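Local coordinates for protein CDP-glucose 4,6-dehydratase (PDB 1WVG) that catalyses the NAD(+)-dependent conversion of CDP-D-glucose to CDP-4-dehydro-6-deoxy-D-glucose and water, a step in the biosynthesis of lipopolysaccharide O-antigen sugars, at residues L326-K331 and I350-S355. Numbering follows the deposited sequence.
Sequences LSRIVK and ISDYMS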
loop_
_atom_site.group_PDB
_atom_site.type_symbol
_atom_site.label_atom_id
_atom_site.label_comp_id
_atom_site.label_asym_id
_atom_site.label_seq_id
_atom_site.Cartn_x
_atom_site.Cartn_y
_atom_site.Cartn_z
ATOM N N LEU A 326 5.864 -35.281 -7.944
ATOM C CA LEU A 326 7.215 -35.830 -7.875
ATOM C C LEU A 326 7.263 -37.287 -8.302
ATOM O O LEU A 326 8.162 -37.780 -8.991
ATOM C CB LEU A 326 7.744 -35.654 -6.447
ATOM C CG LEU A 326 8.075 -34.197 -6.163
ATOM C CD1 LEU A 326 8.717 -34.105 -4.790
ATOM C CD2 LEU A 326 9.023 -33.627 -7.226
ATOM N N SER A 327 6.243 -37.997 -7.906
ATOM C CA SER A 327 6.209 -39.377 -8.266
ATOM C C SER A 327 6.161 -39.589 -9.772
ATOM O O SER A 327 6.889 -40.403 -10.337
ATOM C CB SER A 327 5.070 -40.048 -7.563
ATOM O OG SER A 327 4.915 -41.306 -8.177
ATOM N N ARG A 328 5.301 -38.818 -10.422
ATOM C CA ARG A 328 5.125 -38.867 -11.857
ATOM C C ARG A 328 6.364 -38.445 -12.609
ATOM O O ARG A 328 6.634 -39.007 -13.659
ATOM C CB ARG A 328 3.965 -37.992 -12.306
ATOM C CG ARG A 328 2.634 -38.683 -12.093
ATOM C CD ARG A 328 1.455 -37.719 -12.227
ATOM N NE ARG A 328 0.133 -38.366 -12.182
ATOM C CZ ARG A 328 -0.389 -39.179 -13.133
ATOM N NH1 ARG A 328 0.259 -39.486 -14.252
ATOM N NH2 ARG A 328 -1.607 -39.689 -12.964
ATOM N N ILE A 329 7.113 -37.466 -12.096
ATOM C CA ILE A 329 8.342 -37.038 -12.782
ATOM C C ILE A 329 9.361 -38.170 -12.848
ATOM O O ILE A 329 10.097 -38.347 -13.830
ATOM C CB ILE A 329 9.002 -35.900 -12.023
ATOM C CG1 ILE A 329 8.158 -34.668 -12.210
ATOM C CG2 ILE A 329 10.401 -35.552 -12.492
ATOM C CD1 ILE A 329 8.749 -33.501 -11.426
ATOM N N VAL A 330 9.406 -38.905 -11.733
ATOM C CA VAL A 330 10.303 -40.032 -11.553
ATOM C C VAL A 330 9.992 -41.154 -12.517
ATOM O O VAL A 330 10.824 -41.693 -13.223
ATOM C CB VAL A 330 10.145 -40.561 -10.153
ATOM C CG1 VAL A 330 10.535 -42.038 -10.177
ATOM C CG2 VAL A 330 11.042 -39.748 -9.209
ATOM N N LYS A 331 8.746 -41.503 -12.526
ATOM C CA LYS A 331 8.286 -42.513 -13.403
ATOM C C LYS A 331 8.645 -42.138 -14.796
ATOM O O LYS A 331 9.179 -42.956 -15.527
ATOM C CB LYS A 331 6.790 -42.654 -13.283
ATOM C CG LYS A 331 6.477 -43.670 -12.201
ATOM C CD LYS A 331 5.004 -43.860 -11.883
ATOM C CE LYS A 331 4.830 -44.426 -10.478
ATOM N NZ LYS A 331 3.421 -44.425 -10.018
ATOM N N ILE A 350 -0.970 -36.385 -20.085
ATOM C CA ILE A 350 -1.973 -35.388 -20.488
ATOM C C ILE A 350 -3.360 -36.011 -20.262
ATOM O O ILE A 350 -4.258 -35.451 -19.640
ATOM C CB ILE A 350 -1.744 -34.917 -21.938
ATOM C CG1 ILE A 350 -0.410 -34.209 -22.153
ATOM C CG2 ILE A 350 -2.884 -34.070 -22.491
ATOM C CD1 ILE A 350 -0.300 -33.501 -23.513
ATOM N N SER A 351 -3.523 -37.257 -20.711
ATOM C CA SER A 351 -4.796 -37.919 -20.526
ATOM C C SER A 351 -5.160 -38.128 -19.054
ATOM O O SER A 351 -6.284 -37.954 -18.601
ATOM C CB SER A 351 -4.768 -39.268 -21.228
ATOM O OG SER A 351 -4.987 -40.274 -20.252
ATOM N N ASP A 352 -4.182 -38.544 -18.291
ATOM C CA ASP A 352 -4.394 -38.779 -16.883
ATOM C C ASP A 352 -4.797 -37.480 -16.229
ATOM O O ASP A 352 -5.618 -37.438 -15.334
ATOM C CB ASP A 352 -3.049 -39.181 -16.230
ATOM C CG ASP A 352 -2.624 -40.611 -16.432
ATOM O OD1 ASP A 352 -3.379 -41.428 -16.921
ATOM O OD2 ASP A 352 -1.386 -40.884 -16.021
ATOM N N TYR A 353 -4.139 -36.408 -16.655
ATOM C CA TYR A 353 -4.435 -35.130 -16.071
ATOM C C TYR A 353 -5.825 -34.750 -16.438
ATOM O O TYR A 353 -6.580 -34.262 -15.606
ATOM C CB TYR A 353 -3.464 -33.997 -16.473
ATOM C CG TYR A 353 -3.659 -32.670 -15.732
ATOM C CD1 TYR A 353 -2.975 -32.375 -14.553
ATOM C CD2 TYR A 353 -4.498 -31.681 -16.248
ATOM C CE1 TYR A 353 -3.126 -31.148 -13.909
ATOM C CE2 TYR A 353 -4.709 -30.466 -15.596
ATOM C CZ TYR A 353 -4.016 -30.203 -14.419
ATOM O OH TYR A 353 -4.176 -28.992 -13.788
ATOM N N MET A 354 -6.145 -34.961 -17.695
ATOM C CA MET A 354 -7.483 -34.614 -18.120
ATOM C C MET A 354 -8.520 -35.415 -17.353
ATOM O O MET A 354 -9.688 -35.053 -17.239
ATOM C CB MET A 354 -7.663 -34.837 -19.621
ATOM C CG MET A 354 -6.760 -33.919 -20.402
ATOM S SD MET A 354 -7.711 -32.642 -21.252
ATOM C CE MET A 354 -7.054 -32.891 -22.922
ATOM N N SER A 355 -8.085 -36.544 -16.827
ATOM C CA SER A 355 -8.993 -37.370 -16.061
ATOM C C SER A 355 -9.051 -36.914 -14.599
ATOM O O SER A 355 -10.111 -36.989 -13.987
ATOM C CB SER A 355 -8.673 -38.850 -16.208
ATOM O OG SER A 355 -8.099 -39.066 -17.482
#
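Arg328 reaches from helix 322-337 to Asp352 on helix 342-355, across a gap of 10.8 Å between their CA atoms. Its CB starts out toward the partner helix. CG lies anti to the carbonyl carbon (chi1 -80°), and the chain then runs extended through CD to NE, which sends the guanidinium to the far helix. NE turns to Glu324 of its own helix in a salt bridge. CZ comes 3.5 Å from Asp352 OD2 without bonding it. NH1 gives a nearly straight hydrogen bond to Asp352 OD2 at 2.8 Å, part of a salt bridge. Its stronger partner is Glu349, one turn earlier on the same helix as Asp352. NH2 adds a weak bond of 3.3 Å to the same Asp352 OD2 and lies 3.6 Å from Asp352 CB. One oxygen thus takes both donors at the guanidinium edge. NH1 meets it on the anti side of the carboxylate, and the two planes stand 63° apart, so this is not the flat two-oxygen pairing. The positive guanidinium probably offsets the repulsion among the three carboxylates, Glu324, Glu349 and Asp352. Trp320 adds a cation-pi contact with Arg328 and also touches Asp352. The arrangement is a surface inter-helix salt-bridge network, linking the last two helices of this Rossmann-fold short-chain dehydrogenase/reductase.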